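PDB 4O8S: putative from Helicobacter pylori, which probably transfers nucleotides, having the fold of the nucleotidyltransferase superfamily and belonging to the AbiEii family of type IV toxin-antitoxin systems. Local coordinates for residues A[23-37]-A[115-129]. Residues are numbered along the deposited sequence; the frame is centred on the assembly and turned at random.
Sequences TPMVLKGETALYLGY and VNVIEGMRIAKIERI
Tyr37, just past the C-terminal end of helix 29-36, lays its ring against Ile126 and reaches with its hydroxyl to Ala124 and Asn116. CB already lies near Ile126 CD1, and CG, placed anti to its own carbonyl carbon (chi1 -60°), swings the ring across that methyl. Ile126 CD1 sits 3.5 Å from the centroid of the Tyr37 ring, almost on the normal, a clear CH-pi contact over one face. Farther out, CE2 meets both Ile123 CG2 and Ile129 CD1 obliquely, and Ile126 CG1 lies against CE1. At the tip, Tyr37 OH gives its proton to Ala124 O at 2.7 Å. Tyr37 OH also accepts one from Asn116 ND2 at 2.9 Å. Both partners lie at the ring edge, and the amide plane is turned 67° from the ring; the two bonds hold the hydroxyl in place, while Ile126 CD1 over the face and the methyls of Ile123 and Ile129 limit how the ring can turn.

Arg122 grips the other end. Its chain, bent at chi3 (45°), brings NE to Met25 O and NH2 to Pro24 O, each carbonyl approached from above its plane, while NH1 forms a salt bridge with Glu112. A water donates to both Met25 O and Arg122 O. Between the two anchors, Leu27 and Ile123 form a single beta bridge: Leu27 N bonds to Arg122 O, and Ala124 N to Leu27 O at 2.8 Å. On the helix side, Ala32 CB touches Ile123 CG2 at 3.5 Å, and Ile123 CD1 lies against Gly36 CA at 3.6 Å, where the absence of a side chain on Gly36 makes room for the Ile123 methyl.

Strand 26-27 also pairs with strand 46-50, where Lys28 meets Asp47 by its backbone and Asp49 by a salt bridge. A glycine-containing strand-to-helix turn beside a strand bearing two aspartates is consistent with the nucleotide-transfer site of this superfamily.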
ATOM      1  N   THR A  23      11.978  -9.701  12.553  1.00 44.51           N
ATOM      2  CA  THR A  23      13.043  -8.870  11.978  1.00 41.85           C
ATOM      3  C   THR A  23      12.606  -7.408  12.037  1.00 39.46           C
ATOM      4  O   THR A  23      11.487  -7.123  12.473  1.00 38.60           O
ATOM      5  CB  THR A  23      13.302  -9.246  10.519  1.00 41.68           C
ATOM      6  OG1 THR A  23      12.248  -8.707   9.711  1.00 39.44           O
ATOM      7  CG2 THR A  23      13.371 -10.765  10.355  1.00 40.74           C
ATOM      8  N   PRO A  24      13.476  -6.466  11.615  1.00 42.70           N
ATOM      9  CA  PRO A  24      12.975  -5.085  11.652  1.00 41.75           C
ATOM     10  C   PRO A  24      12.219  -4.674  10.378  1.00 36.62           C
ATOM     11  O   PRO A  24      11.894  -3.494  10.238  1.00 36.72           O
ATOM     12  CB  PRO A  24      14.259  -4.245  11.783  1.00 42.79           C
ATOM     13  CG  PRO A  24      15.383  -5.244  12.067  1.00 45.07           C
ATOM     14  CD  PRO A  24      14.938  -6.505  11.412  1.00 43.38           C
HETATM   15  N   MSE A  25      11.965  -5.619   9.476  1.00 37.34           N
HETATM   16  CA  MSE A  25      11.224  -5.352   8.234  1.00 36.58           C
HETATM   17  C   MSE A  25       9.801  -4.835   8.505  1.00 34.30           C
HETATM   18  O   MSE A  25       9.071  -5.427   9.289  1.00 33.40           O
HETATM   19  CB  MSE A  25      11.119  -6.637   7.414  1.00 31.49           C
HETATM   20  CG  MSE A  25      12.453  -7.166   6.957  1.00 37.77           C
HETATM   21 SE   MSE A  25      12.947  -6.368   5.204  1.00 39.36          SE
HETATM   22  CE  MSE A  25      12.012  -7.573   4.020  1.00 32.70           C
ATOM     23  N   VAL A  26       9.411  -3.753   7.832  1.00 29.67           N
ATOM     24  CA  VAL A  26       8.072  -3.184   7.969  1.00 29.01           C
ATOM     25  C   VAL A  26       7.394  -3.138   6.601  1.00 29.89           C
ATOM     26  O   VAL A  26       7.890  -2.452   5.680  1.00 27.11           O
ATOM     27  CB  VAL A  26       8.141  -1.740   8.495  1.00 32.96           C
ATOM     28  CG1 VAL A  26       6.708  -1.177   8.748  1.00 30.25           C
ATOM     29  CG2 VAL A  26       9.023  -1.669   9.752  1.00 31.04           C
ATOM     30  N   LEU A  27       6.283  -3.866   6.458  1.00 23.53           N
ATOM     31  CA  LEU A  27       5.482  -3.850   5.222  1.00 25.66           C
ATOM     32  C   LEU A  27       4.797  -2.505   5.075  1.00 29.88           C
ATOM     33  O   LEU A  27       4.226  -1.980   6.039  1.00 26.72           O
ATOM     34  CB  LEU A  27       4.426  -4.953   5.253  1.00 25.75           C
ATOM     35  CG  LEU A  27       3.589  -5.284   4.005  1.00 29.06           C
ATOM     36  CD1 LEU A  27       4.449  -5.980   2.944  1.00 25.61           C
ATOM     37  CD2 LEU A  27       2.377  -6.159   4.393  1.00 28.96           C
ATOM     38  N   LYS A  28       4.857  -1.931   3.872  1.00 21.66           N
ATOM     39  CA  LYS A  28       4.220  -0.659   3.619  1.00 24.70           C
ATOM     40  C   LYS A  28       3.410  -0.724   2.332  1.00 22.28           C
ATOM     41  O   LYS A  28       3.185  -1.799   1.777  1.00 22.24           O
ATOM     42  CB  LYS A  28       5.262   0.460   3.519  1.00 29.33           C
ATOM     43  CG  LYS A  28       6.295   0.204   2.417  1.00 29.53           C
ATOM     44  CD  LYS A  28       7.288   1.367   2.295  1.00 32.15           C
ATOM     45  CE  LYS A  28       8.336   1.044   1.208  1.00 34.49           C
ATOM     46  NZ  LYS A  28       9.313   2.154   1.057  1.00 38.26           N
ATOM     47  N   GLY A  29       2.957   0.439   1.889  1.00 28.18           N
ATOM     48  CA  GLY A  29       2.260   0.582   0.631  1.00 28.62           C
ATOM     49  C   GLY A  29       0.999  -0.229   0.467  1.00 30.58           C
ATOM     50  O   GLY A  29       0.253  -0.496   1.438  1.00 29.89           O
ATOM     51  N   GLU A  30       0.771  -0.649  -0.772  1.00 26.63           N
ATOM     52  CA  GLU A  30      -0.515  -1.202  -1.163  1.00 28.93           C
ATOM     53  C   GLU A  30      -0.832  -2.514  -0.498  1.00 28.59           C
ATOM     54  O   GLU A  30      -1.965  -2.752  -0.065  1.00 28.07           O
ATOM     55  CB  GLU A  30      -0.567  -1.320  -2.688  1.00 26.83           C
ATOM     56  CG  GLU A  30      -0.582   0.076  -3.289  1.00 28.63           C
ATOM     57  CD  GLU A  30      -0.266   0.109  -4.769  1.00 38.36           C
ATOM     58  OE1 GLU A  30      -0.314  -0.960  -5.430  1.00 36.36           O
ATOM     59  OE2 GLU A  30       0.005   1.226  -5.268  1.00 39.70           O
ATOM     60  N   THR A  31       0.159  -3.384  -0.412  1.00 24.78           N
ATOM     61  CA  THR A  31      -0.104  -4.693   0.157  1.00 26.13           C
ATOM     62  C   THR A  31      -0.207  -4.610   1.683  1.00 25.65           C
ATOM     63  O   THR A  31      -0.792  -5.494   2.310  1.00 26.00           O
ATOM     64  CB  THR A  31       0.897  -5.743  -0.378  1.00 27.22           C
ATOM     65  OG1 THR A  31       0.767  -5.799  -1.819  1.00 28.98           O
ATOM     66  CG2 THR A  31       0.636  -7.149   0.205  1.00 25.97           C
ATOM     67  N   ALA A  32       0.308  -3.534   2.276  1.00 24.58           N
ATOM     68  CA  ALA A  32       0.068  -3.292   3.710  1.00 26.85           C
ATOM     69  C   ALA A  32      -1.411  -2.986   3.912  1.00 25.69           C
ATOM     70  O   ALA A  32      -2.067  -3.536   4.807  1.00 25.55           O
ATOM     71  CB  ALA A  32       0.901  -2.133   4.207  1.00 24.59           C
ATOM     72  N   LEU A  33      -1.954  -2.138   3.049  1.00 26.12           N
ATOM     73  CA  LEU A  33      -3.397  -1.875   3.080  1.00 30.06           C
ATOM     74  C   LEU A  33      -4.223  -3.158   2.895  1.00 28.74           C
ATOM     75  O   LEU A  33      -5.223  -3.382   3.601  1.00 28.63           O
ATOM     76  CB  LEU A  33      -3.770  -0.837   2.031  1.00 23.74           C
ATOM     77  CG  LEU A  33      -3.238   0.572   2.287  1.00 28.16           C
ATOM     78  CD1 LEU A  33      -3.581   1.478   1.117  1.00 28.71           C
ATOM     79  CD2 LEU A  33      -3.813   1.151   3.589  1.00 32.91           C
ATOM     80  N   TYR A  34      -3.785  -4.023   1.981  1.00 26.62           N
ATOM     81  CA  TYR A  34      -4.524  -5.250   1.695  1.00 28.27           C
ATOM     82  C   TYR A  34      -4.475  -6.305   2.803  1.00 32.73           C
ATOM     83  O   TYR A  34      -5.510  -6.889   3.139  1.00 32.79           O
ATOM     84  CB  TYR A  34      -4.056  -5.873   0.380  1.00 27.49           C
ATOM     85  CG  TYR A  34      -4.767  -7.167   0.056  1.00 30.65           C
ATOM     86  CD1 TYR A  34      -6.111  -7.168  -0.322  1.00 33.67           C
ATOM     87  CD2 TYR A  34      -4.108  -8.387   0.134  1.00 34.62           C
ATOM     88  CE1 TYR A  34      -6.778  -8.358  -0.627  1.00 36.74           C
ATOM     89  CE2 TYR A  34      -4.771  -9.588  -0.165  1.00 39.47           C
ATOM     90  CZ  TYR A  34      -6.110  -9.560  -0.543  1.00 38.95           C
ATOM     91  OH  TYR A  34      -6.782 -10.730  -0.843  1.00 42.00           O
ATOM     92  N   LEU A  35      -3.284  -6.560   3.351  1.00 27.15           N
ATOM     93  CA  LEU A  35      -3.111  -7.614   4.353  1.00 31.36           C
ATOM     94  C   LEU A  35      -3.460  -7.102   5.752  1.00 31.68           C
ATOM     95  O   LEU A  35      -3.876  -7.865   6.618  1.00 33.78           O
ATOM     96  CB  LEU A  35      -1.665  -8.115   4.367  1.00 28.79           C
ATOM     97  CG  LEU A  35      -1.189  -8.921   3.151  1.00 34.27           C
ATOM     98  CD1 LEU A  35       0.253  -9.385   3.331  1.00 32.59           C
ATOM     99  CD2 LEU A  35      -2.107 -10.114   2.921  1.00 34.80           C
ATOM    100  N   GLY A  36      -3.257  -5.810   5.970  1.00 29.45           N
ATOM    101  CA  GLY A  36      -3.420  -5.249   7.296  1.00 35.33           C
ATOM    102  C   GLY A  36      -4.673  -4.416   7.521  1.00 36.92           C
ATOM    103  O   GLY A  36      -5.176  -4.368   8.645  1.00 31.62           O
ATOM    104  N   TYR A  37      -5.189  -3.761   6.483  1.00 27.18           N
ATOM    105  CA  TYR A  37      -6.217  -2.762   6.743  1.00 28.25           C
ATOM    106  C   TYR A  37      -7.529  -2.921   5.981  1.00 25.75           C
ATOM    107  O   TYR A  37      -8.356  -2.001   5.985  1.00 29.76           O
ATOM    108  CB  TYR A  37      -5.645  -1.362   6.545  1.00 26.66           C
ATOM    109  CG  TYR A  37      -4.468  -1.055   7.459  1.00 30.47           C
ATOM    110  CD1 TYR A  37      -4.655  -0.879   8.830  1.00 29.12           C
ATOM    111  CD2 TYR A  37      -3.173  -0.932   6.949  1.00 28.38           C
ATOM    112  CE1 TYR A  37      -3.584  -0.586   9.670  1.00 33.48           C
ATOM    113  CE2 TYR A  37      -2.092  -0.636   7.777  1.00 26.06           C
ATOM    114  CZ  TYR A  37      -2.302  -0.464   9.133  1.00 33.72           C
ATOM    115  OH  TYR A  37      -1.251  -0.159   9.971  1.00 29.52           O
ATOM    116  N   VAL A 115       5.733   1.512  14.077  1.00 47.52           N
ATOM    117  CA  VAL A 115       5.354   0.215  13.533  1.00 42.97           C
ATOM    118  C   VAL A 115       4.115  -0.333  14.245  1.00 41.32           C
ATOM    119  O   VAL A 115       4.072  -0.352  15.478  1.00 42.51           O
ATOM    120  CB  VAL A 115       6.510  -0.794  13.685  1.00 40.24           C
ATOM    121  CG1 VAL A 115       6.113  -2.184  13.150  1.00 35.37           C
ATOM    122  CG2 VAL A 115       7.759  -0.278  12.979  1.00 44.06           C
ATOM    123  N   ASN A 116       3.115  -0.769  13.472  1.00 34.64           N
ATOM    124  CA  ASN A 116       1.992  -1.552  14.004  1.00 30.66           C
ATOM    125  C   ASN A 116       2.264  -3.029  13.823  1.00 34.47           C
ATOM    126  O   ASN A 116       3.039  -3.423  12.928  1.00 30.11           O
ATOM    127  CB  ASN A 116       0.686  -1.253  13.249  1.00 29.44           C
ATOM    128  CG  ASN A 116       0.106   0.103  13.588  1.00 31.55           C
ATOM    129  OD1 ASN A 116       0.444   0.699  14.622  1.00 31.08           O
ATOM    130  ND2 ASN A 116      -0.791   0.597  12.726  1.00 29.59           N
ATOM    131  N   VAL A 117       1.618  -3.854  14.648  1.00 31.67           N
ATOM    132  CA  VAL A 117       1.499  -5.279  14.340  1.00 33.13           C
ATOM    133  C   VAL A 117       0.035  -5.616  14.132  1.00 33.21           C
ATOM    134  O   VAL A 117      -0.825  -5.219  14.931  1.00 32.83           O
ATOM    135  CB  VAL A 117       2.067  -6.177  15.446  1.00 34.58           C
ATOM    136  CG1 VAL A 117       1.975  -7.668  15.033  1.00 30.53           C
ATOM    137  CG2 VAL A 117       3.501  -5.775  15.754  1.00 32.95           C
ATOM    138  N   ILE A 118      -0.253  -6.329  13.048  1.00 28.48           N
ATOM    139  CA  ILE A 118      -1.603  -6.726  12.726  1.00 31.06           C
ATOM    140  C   ILE A 118      -1.537  -8.189  12.313  1.00 35.25           C
ATOM    141  O   ILE A 118      -0.847  -8.532  11.335  1.00 31.21           O
ATOM    142  CB  ILE A 118      -2.184  -5.879  11.558  1.00 34.83           C
ATOM    143  CG1 ILE A 118      -2.118  -4.385  11.882  1.00 30.69           C
ATOM    144  CG2 ILE A 118      -3.598  -6.320  11.216  1.00 35.39           C
ATOM    145  CD1 ILE A 118      -3.184  -3.919  12.869  1.00 40.64           C
ATOM    146  N   GLU A 119      -2.249  -9.051  13.047  1.00 31.67           N
ATOM    147  CA  GLU A 119      -2.234 -10.490  12.780  1.00 34.78           C
ATOM    148  C   GLU A 119      -0.823 -11.049  12.615  1.00 36.38           C
ATOM    149  O   GLU A 119      -0.556 -11.862  11.724  1.00 38.39           O
ATOM    150  CB  GLU A 119      -3.114 -10.851  11.582  1.00 38.18           C
ATOM    151  CG  GLU A 119      -4.618 -10.662  11.847  1.00 41.25           C
ATOM    152  CD  GLU A 119      -5.117 -11.426  13.092  1.00 49.11           C
ATOM    153  OE1 GLU A 119      -4.552 -12.504  13.431  1.00 46.92           O
ATOM    154  OE2 GLU A 119      -6.084 -10.942  13.734  1.00 51.28           O
ATOM    155  N   GLY A 120       0.070 -10.622  13.497  1.00 34.40           N
ATOM    156  CA  GLY A 120       1.414 -11.155  13.522  1.00 37.82           C
ATOM    157  C   GLY A 120       2.309 -10.557  12.449  1.00 38.03           C
ATOM    158  O   GLY A 120       3.379 -11.096  12.180  1.00 39.34           O
HETATM  159  N   MSE A 121       1.894  -9.441  11.850  1.00 29.50           N
HETATM  160  CA  MSE A 121       2.691  -8.834  10.782  1.00 34.31           C
HETATM  161  C   MSE A 121       3.062  -7.400  11.103  1.00 31.21           C
HETATM  162  O   MSE A 121       2.191  -6.611  11.491  1.00 28.90           O
HETATM  163  CB  MSE A 121       1.900  -8.856   9.475  1.00 30.07           C
HETATM  164  CG  MSE A 121       1.541 -10.244   9.014  1.00 32.51           C
HETATM  165 SE   MSE A 121       0.446 -10.173   7.342  1.00 37.50          SE
HETATM  166  CE  MSE A 121      -1.285  -9.698   8.142  1.00 39.41           C
ATOM    167  N   ARG A 122       4.342  -7.065  10.939  1.00 26.59           N
ATOM    168  CA  ARG A 122       4.823  -5.696  11.132  1.00 25.50           C
ATOM    169  C   ARG A 122       4.464  -4.844   9.909  1.00 30.40           C
ATOM    170  O   ARG A 122       4.875  -5.146   8.771  1.00 27.00           O
ATOM    171  CB  ARG A 122       6.340  -5.693  11.344  1.00 27.07           C
ATOM    172  CG  ARG A 122       6.794  -6.385  12.643  1.00 32.84           C
ATOM    173  CD  ARG A 122       8.323  -6.591  12.678  1.00 34.58           C
ATOM    174  NE  ARG A 122       9.079  -5.408  12.251  1.00 35.37           N
ATOM    175  CZ  ARG A 122       9.362  -4.374  13.039  1.00 39.83           C
ATOM    176  NH1 ARG A 122       8.943  -4.361  14.301  1.00 41.41           N
ATOM    177  NH2 ARG A 122      10.064  -3.345  12.573  1.00 39.38           N
ATOM    178  N   ILE A 123       3.685  -3.793  10.130  1.00 31.78           N
ATOM    179  CA  ILE A 123       3.101  -3.034   9.032  1.00 30.89           C
ATOM    180  C   ILE A 123       3.177  -1.551   9.374  1.00 31.09           C
ATOM    181  O   ILE A 123       3.090  -1.175  10.554  1.00 30.23           O
ATOM    182  CB  ILE A 123       1.621  -3.462   8.808  1.00 32.37           C
ATOM    183  CG1 ILE A 123       1.542  -4.941   8.417  1.00 35.29           C
ATOM    184  CG2 ILE A 123       0.954  -2.655   7.718  1.00 30.47           C
ATOM    185  CD1 ILE A 123       0.157  -5.354   7.861  1.00 36.31           C
ATOM    186  N   ALA A 124       3.341  -0.709   8.352  1.00 25.44           N
ATOM    187  CA  ALA A 124       3.427   0.742   8.543  1.00 26.62           C
ATOM    188  C   ALA A 124       2.094   1.282   9.058  1.00 28.81           C
ATOM    189  O   ALA A 124       1.028   0.726   8.732  1.00 24.09           O
ATOM    190  CB  ALA A 124       3.765   1.429   7.220  1.00 27.90           C
ATOM    191  N   LYS A 125       2.138   2.380   9.807  1.00 28.90           N
ATOM    192  CA  LYS A 125       0.898   3.026  10.249  1.00 35.37           C
ATOM    193  C   LYS A 125       0.178   3.693   9.086  1.00 34.32           C
ATOM    194  O   LYS A 125       0.804   4.096   8.094  1.00 31.25           O
ATOM    195  CB  LYS A 125       1.166   4.065  11.345  1.00 36.61           C
ATOM    196  CG  LYS A 125       1.747   3.481  12.626  1.00 40.39           C
ATOM    197  CD  LYS A 125       2.078   4.593  13.614  1.00 47.03           C
ATOM    198  CE  LYS A 125       2.400   4.020  14.999  1.00 52.47           C
ATOM    199  NZ  LYS A 125       2.714   5.101  15.991  1.00 53.14           N
ATOM    200  N   ILE A 126      -1.137   3.830   9.237  1.00 27.64           N
ATOM    201  CA  ILE A 126      -1.985   4.363   8.182  1.00 30.99           C
ATOM    202  C   ILE A 126      -1.521   5.740   7.725  1.00 31.18           C
ATOM    203  O   ILE A 126      -1.513   6.045   6.513  1.00 30.24           O
ATOM    204  CB  ILE A 126      -3.463   4.479   8.648  1.00 32.04           C
ATOM    205  CG1 ILE A 126      -4.094   3.099   8.786  1.00 30.03           C
ATOM    206  CG2 ILE A 126      -4.283   5.306   7.659  1.00 29.86           C
ATOM    207  CD1 ILE A 126      -4.393   2.476   7.451  1.00 34.76           C
ATOM    208  N   GLU A 127      -1.144   6.590   8.674  1.00 31.65           N
ATOM    209  CA  GLU A 127      -0.777   7.950   8.293  1.00 34.60           C
ATOM    210  C   GLU A 127       0.478   7.980   7.415  1.00 33.73           C
ATOM    211  O   GLU A 127       0.609   8.832   6.548  1.00 32.00           O
ATOM    212  CB  GLU A 127      -0.673   8.899   9.512  1.00 40.15           C
ATOM    213  CG  GLU A 127       0.272   8.466  10.618  1.00 52.36           C
ATOM    214  CD  GLU A 127       0.695   9.635  11.526  1.00 68.20           C
ATOM    215  OE1 GLU A 127       1.724   9.500  12.239  1.00 65.09           O
ATOM    216  OE2 GLU A 127      -0.001  10.685  11.525  1.00 70.32           O
ATOM    217  N   ARG A 128       1.382   7.025   7.611  1.00 34.59           N
ATOM    218  CA  ARG A 128       2.568   6.939   6.759  1.00 36.43           C
ATOM    219  C   ARG A 128       2.158   6.458   5.359  1.00 35.96           C
ATOM    220  O   ARG A 128       2.651   6.954   4.341  1.00 34.18           O
ATOM    221  CB  ARG A 128       3.588   5.984   7.388  1.00 39.84           C
ATOM    222  CG  ARG A 128       4.990   5.956   6.748  1.00 47.20           C
ATOM    223  CD  ARG A 128       5.905   5.056   7.596  1.00 60.13           C
ATOM    224  NE  ARG A 128       7.239   4.801   7.037  1.00 69.50           N
ATOM    225  CZ  ARG A 128       8.374   5.314   7.521  1.00 67.26           C
ATOM    226  NH1 ARG A 128       8.352   6.137   8.565  1.00 65.68           N
ATOM    227  NH2 ARG A 128       9.536   5.007   6.954  1.00 62.52           N
ATOM    228  N   ILE A 129       1.234   5.504   5.302  1.00 27.12           N
ATOM    229  CA  ILE A 129       0.745   5.056   4.008  1.00 28.74           C
ATOM    230  C   ILE A 129       0.076   6.201   3.235  1.00 29.39           C
ATOM    231  O   ILE A 129       0.311   6.363   2.034  1.00 30.32           O
ATOM    232  CB  ILE A 129      -0.187   3.845   4.144  1.00 30.20           C
ATOM    233  CG1 ILE A 129       0.588   2.700   4.823  1.00 26.57           C
ATOM    234  CG2 ILE A 129      -0.704   3.430   2.763  1.00 26.97           C
ATOM    235  CD1 ILE A 129      -0.284   1.562   5.368  1.00 30.55           C
TER
HETATM  236  O   HOH W   1       6.941  -6.854   7.967  1.00 27.65           O